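Local structure of tRNA (uracil(54)-C(5))-methyltransferase (Pyrococcus abyssi, 2JJQ) at residues L258-Q272 with G300-G312. The protein methylates C5 of uridine 54 in tRNA, using S-adenosyl-L-methionine as methyl donor and releasing S-adenosyl-L-homocysteine. Numbering follows the deposited sequence.
Sequences LDDVDYLIHPNSFFQ and GVGTFGIYLAKRG. With SAH (S-adenosyl-L-homocysteine), chain B.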
loop_
_atom_site.group_PDB
_atom_site.type_symbol
_atom_site.label_atom_id
_atom_site.label_comp_id
_atom_site.label_asym_id
_atom_site.label_seq_id
_atom_site.Cartn_x
_atom_site.Cartn_y
_atom_site.Cartn_z
ATOM N N LEU A 258 13.851 -8.870 0.373
ATOM C CA LEU A 258 14.285 -7.770 1.270
ATOM C C LEU A 258 15.547 -8.197 1.980
ATOM O O LEU A 258 15.519 -9.099 2.812
ATOM C CB LEU A 258 13.186 -7.498 2.319
ATOM C CG LEU A 258 11.775 -7.238 1.702
ATOM C CD1 LEU A 258 10.862 -6.742 2.895
ATOM C CD2 LEU A 258 11.824 -6.208 0.588
ATOM N N ASP A 259 16.657 -7.556 1.628
ATOM C CA ASP A 259 17.980 -8.003 2.084
ATOM C C ASP A 259 18.207 -9.479 1.661
ATOM O O ASP A 259 18.331 -9.783 0.443
ATOM C CB ASP A 259 18.142 -7.742 3.579
ATOM C CG ASP A 259 18.276 -6.255 3.904
ATOM O OD1 ASP A 259 18.721 -5.460 3.032
ATOM O OD2 ASP A 259 17.937 -5.856 5.039
ATOM N N ASP A 260 18.238 -10.413 2.615
ATOM C CA ASP A 260 18.441 -11.816 2.260
ATOM C C ASP A 260 17.172 -12.656 2.419
ATOM O O ASP A 260 17.250 -13.904 2.475
ATOM C CB ASP A 260 19.546 -12.409 3.125
ATOM C CG ASP A 260 19.291 -12.265 4.632
ATOM O OD1 ASP A 260 18.431 -11.490 5.084
ATOM O OD2 ASP A 260 20.011 -12.935 5.400
ATOM N N VAL A 261 16.015 -12.000 2.598
ATOM C CA VAL A 261 14.799 -12.776 2.876
ATOM C C VAL A 261 13.874 -12.750 1.660
ATOM O O VAL A 261 13.589 -11.644 1.170
ATOM C CB VAL A 261 14.083 -12.164 4.112
ATOM C CG1 VAL A 261 12.809 -12.902 4.386
ATOM C CG2 VAL A 261 15.044 -12.201 5.351
ATOM N N ASP A 262 13.433 -13.917 1.163
ATOM C CA ASP A 262 12.578 -13.982 -0.023
ATOM C C ASP A 262 11.114 -14.055 0.434
ATOM O O ASP A 262 10.826 -14.628 1.501
ATOM C CB ASP A 262 12.906 -15.233 -0.833
ATOM C CG ASP A 262 14.160 -15.083 -1.688
ATOM O OD1 ASP A 262 14.701 -13.966 -1.850
ATOM O OD2 ASP A 262 14.573 -16.114 -2.236
ATOM N N TYR A 263 10.214 -13.478 -0.362
ATOM C CA TYR A 263 8.793 -13.486 -0.098
ATOM C C TYR A 263 8.088 -13.820 -1.401
ATOM O O TYR A 263 8.311 -13.135 -2.412
ATOM C CB TYR A 263 8.293 -12.132 0.370
ATOM C CG TYR A 263 8.922 -11.648 1.659
ATOM C CD1 TYR A 263 8.374 -12.010 2.874
ATOM C CD2 TYR A 263 10.077 -10.857 1.654
ATOM C CE1 TYR A 263 8.939 -11.580 4.073
ATOM C CE2 TYR A 263 10.669 -10.396 2.881
ATOM C CZ TYR A 263 10.056 -10.762 4.072
ATOM O OH TYR A 263 10.551 -10.344 5.284
ATOM N N LEU A 264 7.223 -14.825 -1.348
ATOM C CA LEU A 264 6.470 -15.260 -2.516
ATOM C C LEU A 264 5.352 -14.295 -2.772
ATOM O O LEU A 264 4.678 -13.866 -1.820
ATOM C CB LEU A 264 5.851 -16.650 -2.253
ATOM C CG LEU A 264 6.999 -17.676 -2.085
ATOM C CD1 LEU A 264 6.395 -18.996 -1.468
ATOM C CD2 LEU A 264 7.753 -17.964 -3.385
ATOM N N ILE A 265 5.144 -13.959 -4.038
ATOM C CA ILE A 265 4.094 -13.048 -4.432
ATOM C C ILE A 265 3.106 -13.879 -5.264
ATOM O O ILE A 265 3.508 -14.522 -6.228
ATOM C CB ILE A 265 4.649 -11.870 -5.334
ATOM C CG1 ILE A 265 5.652 -10.966 -4.587
ATOM C CG2 ILE A 265 3.492 -10.999 -5.802
ATOM C CD1 ILE A 265 5.190 -10.651 -3.248
ATOM N N HIS A 266 1.831 -13.801 -4.907
ATOM C CA HIS A 266 0.730 -14.442 -5.594
ATOM C C HIS A 266 -0.264 -13.342 -6.026
ATOM O O HIS A 266 -0.360 -12.308 -5.393
ATOM C CB HIS A 266 0.094 -15.417 -4.591
ATOM C CG HIS A 266 -1.069 -16.197 -5.130
ATOM N ND1 HIS A 266 -2.349 -15.696 -5.149
ATOM C CD2 HIS A 266 -1.141 -17.434 -5.666
ATOM C CE1 HIS A 266 -3.169 -16.587 -5.676
ATOM N NE2 HIS A 266 -2.459 -17.658 -5.989
ATOM N N PRO A 267 -1.032 -13.568 -7.093
ATOM C CA PRO A 267 -1.900 -12.489 -7.529
ATOM C C PRO A 267 -2.806 -12.026 -6.443
ATOM O O PRO A 267 -3.099 -10.833 -6.410
ATOM C CB PRO A 267 -2.764 -13.124 -8.608
ATOM C CG PRO A 267 -1.975 -14.210 -9.109
ATOM C CD PRO A 267 -1.120 -14.740 -7.978
ATOM N N ASN A 268 -3.204 -12.933 -5.538
ATOM C CA ASN A 268 -4.207 -12.648 -4.525
ATOM C C ASN A 268 -3.677 -12.382 -3.098
ATOM O O ASN A 268 -4.452 -12.386 -2.159
ATOM C CB ASN A 268 -5.285 -13.744 -4.517
ATOM C CG ASN A 268 -6.132 -13.703 -5.764
ATOM O OD1 ASN A 268 -6.042 -12.757 -6.528
ATOM N ND2 ASN A 268 -6.912 -14.727 -5.999
ATOM N N SER A 269 -2.365 -12.240 -2.943
ATOM C CA SER A 269 -1.778 -12.055 -1.606
ATOM C C SER A 269 -1.283 -10.605 -1.499
ATOM O O SER A 269 -0.863 -10.000 -2.492
ATOM C CB SER A 269 -0.590 -13.049 -1.358
ATOM O OG SER A 269 0.419 -12.806 -2.338
ATOM N N PHE A 270 -1.329 -10.040 -0.292
ATOM C CA PHE A 270 -0.897 -8.622 -0.096
ATOM C C PHE A 270 0.607 -8.620 0.170
ATOM O O PHE A 270 1.104 -9.518 0.834
ATOM C CB PHE A 270 -1.630 -7.968 1.076
ATOM C CG PHE A 270 -1.032 -6.646 1.489
ATOM C CD1 PHE A 270 -1.335 -5.493 0.782
ATOM C CD2 PHE A 270 -0.070 -6.580 2.496
ATOM C CE1 PHE A 270 -0.748 -4.281 1.135
ATOM C CE2 PHE A 270 0.512 -5.365 2.849
ATOM C CZ PHE A 270 0.178 -4.235 2.184
ATOM N N PHE A 271 1.327 -7.632 -0.354
ATOM C CA PHE A 271 2.737 -7.419 0.022
ATOM C C PHE A 271 2.952 -5.868 0.057
ATOM O O PHE A 271 2.313 -5.126 -0.733
ATOM C CB PHE A 271 3.708 -8.057 -1.000
ATOM C CG PHE A 271 5.151 -8.070 -0.501
ATOM C CD1 PHE A 271 5.522 -8.926 0.518
ATOM C CD2 PHE A 271 6.087 -7.175 -1.008
ATOM C CE1 PHE A 271 6.838 -8.919 1.028
ATOM C CE2 PHE A 271 7.422 -7.172 -0.500
ATOM C CZ PHE A 271 7.767 -8.038 0.519
ATOM N N GLN A 272 3.755 -5.384 1.015
ATOM C CA GLN A 272 3.999 -3.962 1.067
ATOM C C GLN A 272 4.265 -3.448 -0.381
ATOM O O GLN A 272 5.035 -4.071 -1.135
ATOM C CB GLN A 272 5.237 -3.671 1.927
ATOM C CG GLN A 272 5.209 -4.349 3.298
ATOM C CD GLN A 272 4.289 -3.580 4.170
ATOM O OE1 GLN A 272 4.039 -2.398 3.913
ATOM N NE2 GLN A 272 3.737 -4.233 5.194
ATOM N N GLY A 300 -0.090 -10.856 8.472
ATOM C CA GLY A 300 -0.254 -11.039 7.019
ATOM C C GLY A 300 0.622 -12.182 6.562
ATOM O O GLY A 300 0.704 -13.237 7.219
ATOM N N VAL A 301 1.277 -11.976 5.422
ATOM C CA VAL A 301 2.139 -13.011 4.840
ATOM C C VAL A 301 3.498 -13.094 5.543
ATOM O O VAL A 301 4.347 -13.860 5.131
ATOM C CB VAL A 301 2.377 -12.715 3.371
ATOM C CG1 VAL A 301 1.017 -12.685 2.591
ATOM C CG2 VAL A 301 3.179 -11.417 3.189
ATOM N N GLY A 302 3.684 -12.335 6.625
ATOM C CA GLY A 302 4.820 -12.615 7.548
ATOM C C GLY A 302 6.035 -11.722 7.287
ATOM O O GLY A 302 7.175 -12.044 7.672
ATOM N N THR A 303 5.774 -10.598 6.659
ATOM C CA THR A 303 6.826 -9.638 6.320
ATOM C C THR A 303 7.787 -9.446 7.497
ATOM O O THR A 303 9.003 -9.654 7.363
ATOM C CB THR A 303 6.274 -8.303 5.902
ATOM O OG1 THR A 303 5.172 -8.468 4.991
ATOM C CG2 THR A 303 7.400 -7.553 5.157
ATOM N N PHE A 304 7.252 -9.085 8.652
ATOM C CA PHE A 304 8.131 -8.874 9.822
ATOM C C PHE A 304 8.626 -10.183 10.388
ATOM O O PHE A 304 9.796 -10.347 10.643
ATOM C CB PHE A 304 7.392 -8.068 10.906
ATOM C CG PHE A 304 6.877 -6.754 10.401
ATOM C CD1 PHE A 304 7.736 -5.898 9.730
ATOM C CD2 PHE A 304 5.587 -6.345 10.637
ATOM C CE1 PHE A 304 7.287 -4.708 9.234
ATOM C CE2 PHE A 304 5.123 -5.121 10.142
ATOM C CZ PHE A 304 5.949 -4.316 9.430
ATOM N N GLY A 305 7.698 -11.109 10.627
ATOM C CA GLY A 305 8.006 -12.358 11.332
ATOM C C GLY A 305 9.058 -13.184 10.624
ATOM O O GLY A 305 9.966 -13.712 11.272
ATOM N N ILE A 306 9.011 -13.213 9.294
ATOM C CA ILE A 306 9.936 -14.052 8.565
ATOM C C ILE A 306 11.324 -13.410 8.609
ATOM O O ILE A 306 12.328 -14.111 8.745
ATOM C CB ILE A 306 9.475 -14.280 7.162
ATOM C CG1 ILE A 306 8.183 -15.139 7.193
ATOM C CG2 ILE A 306 10.564 -15.024 6.324
ATOM C CD1 ILE A 306 7.418 -15.051 5.912
ATOM N N TYR A 307 11.352 -12.095 8.458
ATOM C CA TYR A 307 12.626 -11.341 8.449
ATOM C C TYR A 307 13.270 -11.546 9.829
ATOM O O TYR A 307 14.475 -11.803 9.970
ATOM C CB TYR A 307 12.391 -9.871 8.199
ATOM C CG TYR A 307 13.665 -9.101 7.985
ATOM C CD1 TYR A 307 14.189 -8.952 6.678
ATOM C CD2 TYR A 307 14.362 -8.526 9.070
ATOM C CE1 TYR A 307 15.383 -8.223 6.447
ATOM C CE2 TYR A 307 15.542 -7.824 8.829
ATOM C CZ TYR A 307 16.053 -7.696 7.554
ATOM O OH TYR A 307 17.250 -6.994 7.359
ATOM N N LEU A 308 12.477 -11.441 10.868
ATOM C CA LEU A 308 12.985 -11.611 12.180
ATOM C C LEU A 308 13.483 -13.040 12.431
ATOM O O LEU A 308 14.498 -13.232 13.117
ATOM C CB LEU A 308 11.964 -11.223 13.243
ATOM C CG LEU A 308 11.759 -9.706 13.383
ATOM C CD1 LEU A 308 10.837 -9.467 14.550
ATOM C CD2 LEU A 308 13.029 -8.976 13.635
ATOM N N ALA A 309 12.746 -14.033 11.944
ATOM C CA ALA A 309 13.182 -15.432 12.045
ATOM C C ALA A 309 14.555 -15.580 11.338
ATOM O O ALA A 309 15.463 -16.263 11.831
ATOM C CB ALA A 309 12.133 -16.357 11.382
ATOM N N LYS A 310 14.717 -14.962 10.189
ATOM C CA LYS A 310 16.025 -14.985 9.477
ATOM C C LYS A 310 17.163 -14.375 10.333
ATOM O O LYS A 310 18.331 -14.872 10.296
ATOM C CB LYS A 310 15.961 -14.248 8.127
ATOM C CG LYS A 310 17.212 -14.512 7.277
ATOM C CD LYS A 310 17.122 -15.821 6.481
ATOM C CE LYS A 310 18.363 -15.933 5.543
ATOM N NZ LYS A 310 18.281 -17.257 4.896
ATOM N N ARG A 311 16.805 -13.372 11.133
ATOM C CA ARG A 311 17.769 -12.639 12.012
ATOM C C ARG A 311 18.004 -13.418 13.326
ATOM O O ARG A 311 18.850 -13.020 14.170
ATOM C CB ARG A 311 17.195 -11.255 12.320
ATOM C CG ARG A 311 17.138 -10.318 11.137
ATOM C CD ARG A 311 18.523 -10.097 10.539
ATOM N NE ARG A 311 18.218 -10.182 9.125
ATOM C CZ ARG A 311 18.649 -11.045 8.224
ATOM N NH1 ARG A 311 19.670 -11.892 8.398
ATOM N NH2 ARG A 311 18.096 -10.928 7.047
ATOM N N GLY A 312 17.281 -14.514 13.516
ATOM C CA GLY A 312 17.532 -15.454 14.619
ATOM C C GLY A 312 16.536 -15.413 15.784
ATOM O O GLY A 312 16.714 -16.114 16.829
HETATM N N SAH B . 2.121 -7.052 8.872
HETATM C CA SAH B . 1.390 -7.379 7.605
HETATM C CB SAH B . 0.316 -6.335 7.303
HETATM C CG SAH B . -0.799 -6.320 8.324
HETATM S SD SAH B . -2.243 -5.608 7.517
HETATM C C SAH B . 2.388 -7.350 6.471
HETATM O O SAH B . 2.129 -7.754 5.326
HETATM O OXT SAH B . 3.495 -6.878 6.685
HETATM C "C5'" SAH B . -3.415 -5.925 8.812
HETATM C "C4'" SAH B . -3.686 -7.436 8.924
HETATM O "O4'" SAH B . -4.764 -7.719 9.855
HETATM C "C3'" SAH B . -4.108 -8.102 7.615
HETATM O "O3'" SAH B . -3.124 -9.098 7.269
HETATM C "C2'" SAH B . -5.503 -8.704 7.920
HETATM O "O2'" SAH B . -5.774 -9.976 7.324
HETATM C "C1'" SAH B . -5.483 -8.884 9.409
HETATM N N9 SAH B . -6.727 -8.703 10.150
HETATM C C8 SAH B . -7.736 -7.836 9.893
HETATM N N7 SAH B . -8.643 -7.905 10.903
HETATM C C5 SAH B . -8.196 -8.784 11.815
HETATM C C6 SAH B . -8.656 -9.317 13.114
HETATM N N6 SAH B . -9.839 -8.865 13.599
HETATM N N1 SAH B . -7.855 -10.243 13.737
HETATM C C2 SAH B . -6.684 -10.670 13.216
HETATM N N3 SAH B . -6.231 -10.230 12.033
HETATM C C4 SAH B . -6.924 -9.306 11.326
HETATM O O HOH W 1 16.421 -16.686 2.911
HETATM O O HOH W 2 0.494 -9.505 4.070
HETATM O O HOH W 3 3.574 -7.402 3.287
#
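Gln-272 and Thr-303 grip the same carboxylate oxygen of S-adenosyl-L-homocysteine, one from each segment. Gln-272 NE2 reaches OXT of the ligand at 3.0 Å through a chain bent at chi2 (-77°), and Thr-303 OG1 donates to that OXT at 2.9 Å. The other carboxylate oxygen is held by two waters: one links it to Phe-270 O and Val-301 N, the second to Gln-272 N and Thr-303 OG1. The Phe-270 ring turns its edge to this oxygen, and Phe-304 lays a face over OXT. Thus the loop after strand 261-265 and the start of helix 303-310, whose Gly-300, Gly-302 and Gly-305 are consistent with the glycine-rich loop of class I methyltransferases, together hold the carboxylate of the bound product. Farther along, Tyr-263 OH donates to Thr-303 O at 2.7 Å, in the carbonyl plane on a lone pair. Val-261 splits its branches: CG1 meets Ile-306 CG2 at 3.6 Å, while CG2 wedges between Tyr-307 CD1 and Lys-310 CB. With CG anti to the backbone N (chi1 -172°), the Tyr-307 ring extends toward the type II' turn Leu-258 to Val-261, where OH donates to the anti lone pair of Asp-259 OD2 at 2.7 Å; Asp-259 OD1 is salt-bridged to Arg-283. In the same turn, Asp-260 OD2 accepts from Arg-311 NH1 at 3.2 Å, a salt bridge of doubtful detail because OD1 and NH2 are modelled too close. The strand runs roughly antiparallel to the helix (149°), pairs with strand 254-258, and with the helix packs against helix 322-335, while Phe-304, Tyr-307 and Leu-308 touch helix 275-288.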